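Long-range contacts in probable Zn binding protein (Lactobacillus acidophilus, PDB 3Q69), which is a putative mucus-binding protein, represented here by its Muc B2-like domain, and probably helps the bacterium adhere to mucus: residues A[13-18]-A[61-66]; A[18-23]-A[99-104]. One frame throughout, in Å; residues are numbered along the deposited sequence.

Interaction 1. Residues A[13-18]-A[61-66]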
loop_
_atom_site.group_PDB
_atom_site.type_symbol
_atom_site.label_atom_id
_atom_site.label_comp_id
_atom_site.label_asym_id
_atom_site.label_seq_id
_atom_site.Cartn_x
_atom_site.Cartn_y
_atom_site.Cartn_z
ATOM N N GLN A 13 -3.270 -0.221 -1.917
ATOM C CA GLN A 13 -4.430 -0.109 -1.051
ATOM C C GLN A 13 -5.673 -0.223 -1.925
ATOM O O GLN A 13 -5.853 0.556 -2.852
ATOM C CB GLN A 13 -4.432 1.241 -0.336
ATOM C CG GLN A 13 -5.640 1.440 0.562
ATOM C CD GLN A 13 -5.760 2.848 1.076
ATOM O OE1 GLN A 13 -5.873 3.800 0.304
ATOM N NE2 GLN A 13 -5.738 2.995 2.382
ATOM N N THR A 14 -6.514 -1.209 -1.634
ATOM C CA THR A 14 -7.744 -1.427 -2.389
ATOM C C THR A 14 -8.953 -1.255 -1.487
ATOM O O THR A 14 -9.154 -2.015 -0.551
ATOM C CB THR A 14 -7.790 -2.834 -3.009
ATOM O OG1 THR A 14 -6.699 -2.993 -3.919
ATOM C CG2 THR A 14 -9.092 -3.045 -3.750
ATOM N N ILE A 15 -9.756 -0.244 -1.790
ATOM C CA ILE A 15 -10.959 0.060 -1.032
ATOM C C ILE A 15 -12.224 -0.313 -1.810
ATOM O O ILE A 15 -12.456 0.184 -2.913
ATOM C CB ILE A 15 -11.019 1.561 -0.681
ATOM C CG1 ILE A 15 -9.756 1.973 0.066
ATOM C CG2 ILE A 15 -12.245 1.847 0.183
ATOM C CD1 ILE A 15 -9.586 1.291 1.387
ATOM N N HIS A 16 -13.042 -1.181 -1.219
ATOM C CA HIS A 16 -14.280 -1.627 -1.845
ATOM C C HIS A 16 -15.445 -0.826 -1.281
ATOM O O HIS A 16 -15.446 -0.448 -0.097
ATOM C CB HIS A 16 -14.507 -3.118 -1.581
ATOM C CG HIS A 16 -13.475 -4.008 -2.207
ATOM N ND1 HIS A 16 -13.284 -4.083 -3.565
ATOM C CD2 HIS A 16 -12.589 -4.867 -1.646
ATOM C CE1 HIS A 16 -12.318 -4.957 -3.823
ATOM N NE2 HIS A 16 -11.885 -5.442 -2.678
ATOM N N TYR A 17 -16.432 -0.560 -2.132
ATOM C CA TYR A 17 -17.610 0.190 -1.723
ATOM C C TYR A 17 -18.842 -0.634 -2.076
ATOM O O TYR A 17 -19.128 -0.864 -3.241
ATOM C CB TYR A 17 -17.642 1.543 -2.435
ATOM C CG TYR A 17 -16.437 2.405 -2.124
ATOM C CD1 TYR A 17 -16.308 3.029 -0.895
ATOM C CD2 TYR A 17 -15.405 2.558 -3.048
ATOM C CE1 TYR A 17 -15.185 3.782 -0.588
ATOM C CE2 TYR A 17 -14.271 3.313 -2.750
ATOM C CZ TYR A 17 -14.173 3.920 -1.515
ATOM O OH TYR A 17 -13.069 4.675 -1.194
ATOM N N ARG A 18 -19.552 -1.093 -1.054
ATOM C CA ARG A 18 -20.743 -1.904 -1.245
ATOM C C ARG A 18 -21.892 -1.487 -0.331
ATOM O O ARG A 18 -21.699 -0.769 0.661
ATOM C CB ARG A 18 -20.408 -3.373 -0.994
ATOM C CG ARG A 18 -19.436 -3.957 -1.999
ATOM C CD ARG A 18 -19.287 -5.450 -1.812
ATOM N NE ARG A 18 -18.700 -6.092 -2.979
ATOM C CZ ARG A 18 -18.605 -7.410 -3.137
ATOM N NH1 ARG A 18 -19.058 -8.230 -2.194
ATOM N NH2 ARG A 18 -18.069 -7.906 -4.248
ATOM N N GLU A 61 -2.628 8.402 1.688
ATOM C CA GLU A 61 -3.408 9.531 2.209
ATOM C C GLU A 61 -4.860 9.205 2.568
ATOM O O GLU A 61 -5.441 8.231 2.071
ATOM C CB GLU A 61 -3.400 10.685 1.199
ATOM C CG GLU A 61 -1.996 11.134 0.754
ATOM C CD GLU A 61 -1.135 11.614 1.918
ATOM O OE1 GLU A 61 -1.614 12.460 2.713
ATOM O OE2 GLU A 61 0.022 11.148 2.031
ATOM N N ALA A 62 -5.439 10.048 3.422
ATOM C CA ALA A 62 -6.823 9.888 3.850
ATOM C C ALA A 62 -7.694 9.859 2.599
ATOM O O ALA A 62 -7.495 10.653 1.683
ATOM C CB ALA A 62 -7.232 11.038 4.752
ATOM N N LEU A 63 -8.654 8.941 2.568
ATOM C CA LEU A 63 -9.533 8.778 1.419
ATOM C C LEU A 63 -10.993 8.927 1.842
ATOM O O LEU A 63 -11.610 7.982 2.345
ATOM C CB LEU A 63 -9.320 7.392 0.802
ATOM C CG LEU A 63 -10.041 7.119 -0.517
ATOM C CD1 LEU A 63 -9.388 7.953 -1.618
ATOM C CD2 LEU A 63 -9.967 5.634 -0.844
ATOM N N PRO A 64 -11.562 10.128 1.672
ATOM C CA PRO A 64 -12.960 10.351 2.050
ATOM C C PRO A 64 -13.869 9.418 1.246
ATOM O O PRO A 64 -13.729 9.290 0.033
ATOM C CB PRO A 64 -13.182 11.819 1.693
ATOM C CG PRO A 64 -11.838 12.422 1.831
ATOM C CD PRO A 64 -10.952 11.373 1.186
ATOM N N SER A 65 -14.805 8.768 1.921
ATOM C CA SER A 65 -15.718 7.853 1.237
ATOM C C SER A 65 -16.746 8.611 0.390
ATOM O O SER A 65 -17.229 9.682 0.784
ATOM C CB SER A 65 -16.446 6.993 2.264
ATOM O OG SER A 65 -15.568 6.074 2.877
ATOM N N PRO A 66 -17.085 8.072 -0.788
ATOM C CA PRO A 66 -18.065 8.746 -1.642
ATOM C C PRO A 66 -19.384 8.919 -0.911
ATOM O O PRO A 66 -19.843 8.012 -0.222
ATOM C CB PRO A 66 -18.198 7.803 -2.834
ATOM C CG PRO A 66 -16.837 7.174 -2.909
ATOM C CD PRO A 66 -16.548 6.875 -1.453
HETATM O O HOH W 1 -5.288 6.684 -0.049
HETATM O O HOH W 2 -5.849 5.976 3.144
HETATM O O HOH W 3 -13.299 5.809 1.316
#
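Y17 meets P66 and L63 with different parts of its side chain. CD of P66 sits over one face of the ring, 3.9 Å from the centroid of the Y17 ring and 29° off its normal, a CH-pi contact. CG of Y17 lies beside the backbone N and anti to the carbonyl carbon (chi1 -60°), which sends the phenol across toward 61-66. Its OH then reaches L63, with CD2 of L63 3.3 Å from OH of Y17. With its CG anti to the backbone N (chi1 -173°), L63 also brings this CD2 3.8 Å from CG1 of I15, where the two side chains run past each other in opposite directions.

Water carries the polar part. One molecule lies in the plane of the Y17 ring, 2.8 Å from OH of Y17. It donates to O of L63 and OG of S65, tying the phenol to both. S65 OG is also hydrogen-bonded to O of K75. Two further waters link the amide of Q13 to O of E61. One lies near OE1, and the other accepts from NE2.

The side chains of I15 and Y17, on the mixed sheet, are covered by the end of strand 55-64, in the two-stranded sheet, and the loop beyond it. In the mixed sheet, strands 2-19 and 96-104 run side by side and parallel, consistent with a ubiquitin-like (beta-grasp) fold, here without a helix.

Interaction 2. Residues A[18-23]-A[99-104]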
loop_
_atom_site.group_PDB
_atom_site.type_symbol
_atom_site.label_atom_id
_atom_site.label_comp_id
_atom_site.label_asym_id
_atom_site.label_seq_id
_atom_site.Cartn_x
_atom_site.Cartn_y
_atom_site.Cartn_z
ATOM N N ARG A 18 -19.552 -1.093 -1.054
ATOM C CA ARG A 18 -20.743 -1.904 -1.245
ATOM C C ARG A 18 -21.892 -1.487 -0.331
ATOM O O ARG A 18 -21.699 -0.769 0.661
ATOM C CB ARG A 18 -20.408 -3.373 -0.994
ATOM C CG ARG A 18 -19.436 -3.957 -1.999
ATOM C CD ARG A 18 -19.287 -5.450 -1.812
ATOM N NE ARG A 18 -18.700 -6.092 -2.979
ATOM C CZ ARG A 18 -18.605 -7.410 -3.137
ATOM N NH1 ARG A 18 -19.058 -8.230 -2.194
ATOM N NH2 ARG A 18 -18.069 -7.906 -4.248
ATOM N N TYR A 19 -23.095 -1.932 -0.682
ATOM C CA TYR A 19 -24.279 -1.655 0.124
ATOM C C TYR A 19 -24.384 -2.853 1.059
ATOM O O TYR A 19 -23.725 -3.870 0.834
ATOM C CB TYR A 19 -25.521 -1.577 -0.761
ATOM C CG TYR A 19 -25.598 -0.327 -1.615
ATOM C CD1 TYR A 19 -25.966 0.908 -1.060
ATOM C CD2 TYR A 19 -25.301 -0.372 -2.974
ATOM C CE1 TYR A 19 -26.034 2.056 -1.846
ATOM C CE2 TYR A 19 -25.369 0.777 -3.768
ATOM C CZ TYR A 19 -25.733 1.979 -3.202
ATOM O OH TYR A 19 -25.797 3.116 -3.984
ATOM N N GLU A 20 -25.193 -2.741 2.107
ATOM C CA GLU A 20 -25.353 -3.841 3.054
ATOM C C GLU A 20 -25.714 -5.154 2.369
ATOM O O GLU A 20 -25.307 -6.223 2.822
ATOM C CB GLU A 20 -26.425 -3.511 4.085
ATOM C CG GLU A 20 -26.076 -2.348 4.990
ATOM C CD GLU A 20 -27.123 -2.120 6.064
ATOM O OE1 GLU A 20 -28.303 -1.894 5.707
ATOM O OE2 GLU A 20 -26.762 -2.171 7.263
ATOM N N ASP A 21 -26.462 -5.068 1.273
ATOM C CA ASP A 21 -26.879 -6.255 0.541
ATOM C C ASP A 21 -25.781 -6.833 -0.347
ATOM O O ASP A 21 -25.993 -7.841 -1.029
ATOM C CB ASP A 21 -28.135 -5.951 -0.290
ATOM C CG ASP A 21 -27.970 -4.732 -1.194
ATOM O OD1 ASP A 21 -28.987 -4.226 -1.717
ATOM O OD2 ASP A 21 -26.822 -4.279 -1.389
ATOM N N GLY A 22 -24.617 -6.190 -0.349
ATOM C CA GLY A 22 -23.500 -6.687 -1.132
ATOM C C GLY A 22 -23.391 -6.059 -2.506
ATOM O O GLY A 22 -22.435 -6.297 -3.240
ATOM N N ALA A 23 -24.384 -5.259 -2.867
ATOM C CA ALA A 23 -24.389 -4.598 -4.166
ATOM C C ALA A 23 -23.260 -3.580 -4.224
ATOM O O ALA A 23 -23.047 -2.833 -3.275
ATOM C CB ALA A 23 -25.738 -3.909 -4.394
ATOM N N THR A 99 -13.468 -2.885 3.011
ATOM C CA THR A 99 -14.719 -2.529 2.391
ATOM C C THR A 99 -15.464 -1.527 3.250
ATOM O O THR A 99 -15.494 -1.637 4.471
ATOM C CB THR A 99 -15.593 -3.779 2.206
ATOM O OG1 THR A 99 -14.857 -4.781 1.488
ATOM C CG2 THR A 99 -16.862 -3.436 1.446
ATOM N N VAL A 100 -16.062 -0.548 2.585
ATOM C CA VAL A 100 -16.860 0.461 3.241
ATOM C C VAL A 100 -18.298 0.058 2.936
ATOM O O VAL A 100 -18.644 -0.151 1.772
ATOM C CB VAL A 100 -16.561 1.856 2.662
ATOM C CG1 VAL A 100 -17.392 2.924 3.393
ATOM C CG2 VAL A 100 -15.065 2.161 2.813
ATOM N N ILE A 101 -19.138 -0.036 3.965
ATOM C CA ILE A 101 -20.531 -0.441 3.770
ATOM C C ILE A 101 -21.525 0.718 3.920
ATOM O O ILE A 101 -21.451 1.514 4.861
ATOM C CB ILE A 101 -20.899 -1.578 4.763
ATOM C CG1 ILE A 101 -20.067 -2.819 4.440
ATOM C CG2 ILE A 101 -22.386 -1.896 4.705
ATOM C CD1 ILE A 101 -20.319 -3.375 3.035
ATOM N N TYR A 102 -22.472 0.799 2.991
ATOM C CA TYR A 102 -23.475 1.863 3.030
ATOM C C TYR A 102 -24.815 1.352 3.551
ATOM O O TYR A 102 -25.351 0.372 3.046
ATOM C CB TYR A 102 -23.654 2.477 1.637
ATOM C CG TYR A 102 -22.442 3.235 1.140
ATOM C CD1 TYR A 102 -22.254 4.575 1.475
ATOM C CD2 TYR A 102 -21.471 2.608 0.350
ATOM C CE1 TYR A 102 -21.127 5.279 1.039
ATOM C CE2 TYR A 102 -20.358 3.294 -0.088
ATOM C CZ TYR A 102 -20.183 4.632 0.260
ATOM O OH TYR A 102 -19.048 5.307 -0.154
ATOM N N SER A 103 -25.330 2.011 4.583
ATOM C CA SER A 103 -26.611 1.655 5.178
ATOM C C SER A 103 -27.641 2.767 4.947
ATOM O O SER A 103 -27.378 3.934 5.262
ATOM C CB SER A 103 -26.446 1.452 6.683
ATOM O OG SER A 103 -25.649 0.322 6.980
ATOM N N ALA A 104 -28.810 2.401 4.425
ATOM C CA ALA A 104 -29.875 3.367 4.173
ATOM C C ALA A 104 -30.115 4.205 5.424
ATOM O O ALA A 104 -30.333 3.666 6.512
ATOM C CB ALA A 104 -31.145 2.644 3.774
#
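OG of S103 donates a hydrogen bond to OE2 of E20 at 2.7 Å. The hydroxyl comes from above the carboxylate plane, 76° out of it. E20 gets there because its CG stands beside the backbone N and the chain is extended beyond it (chi2 -176°). On the way, CG of E20 packs on CG2 of I101 at 3.7 Å. Were S103 an alanine, the E20 carboxylate would lose this donor and would probably be freer to turn.

Three backbone bonds set these side chains in place. N of R18 gives a nearly linear bond to O of V100, 3.1 Å long. O of R18 accepts from N of Y102 at 2.9 Å. N of E20 reaches O of Y102 at 3.3 Å, with a more bent angle of 140°. The pairing is parallel. CD2 of Y102 brings its ring edge to O of R18 at 3.4 Å, and CB of Y102 touches CD1 of Y19 at 3.9 Å.

Farther out, a type I turn from Y19 to G22 redirects the chain. D21 makes an Asx turn there, its OD2 accepting from N of A23. The Y19 ring also meets Y71 edge-to-face.

The pairing thus rests on backbone bonds, continued past the strand end by E20. The serine hydroxyl probably favours an ionised E20 carboxylate at this exposed turn.

Interactions 1 and 2 share R18 and both use strand 2-19. Their centres lie 13 Å apart. Interaction 1 joins the mixed sheet to the end of strand 55-64 and its loop, while interaction 2 pairs neighbouring strands within the mixed sheet. Between them, O of H16 and N of V100 are 2.8 Å apart, a probable hydrogen bond that continues the parallel pairing back along the strand. O of P66 and OH of Y102 are also 2.8 Å apart, probably bonded, so the loop of interaction 1 is tied to the strand of interaction 2. Y17 lies beside that link, its CD1 3.6 Å from OH of Y102. Both contacts therefore belong to the same end of the Muc B2-like domain.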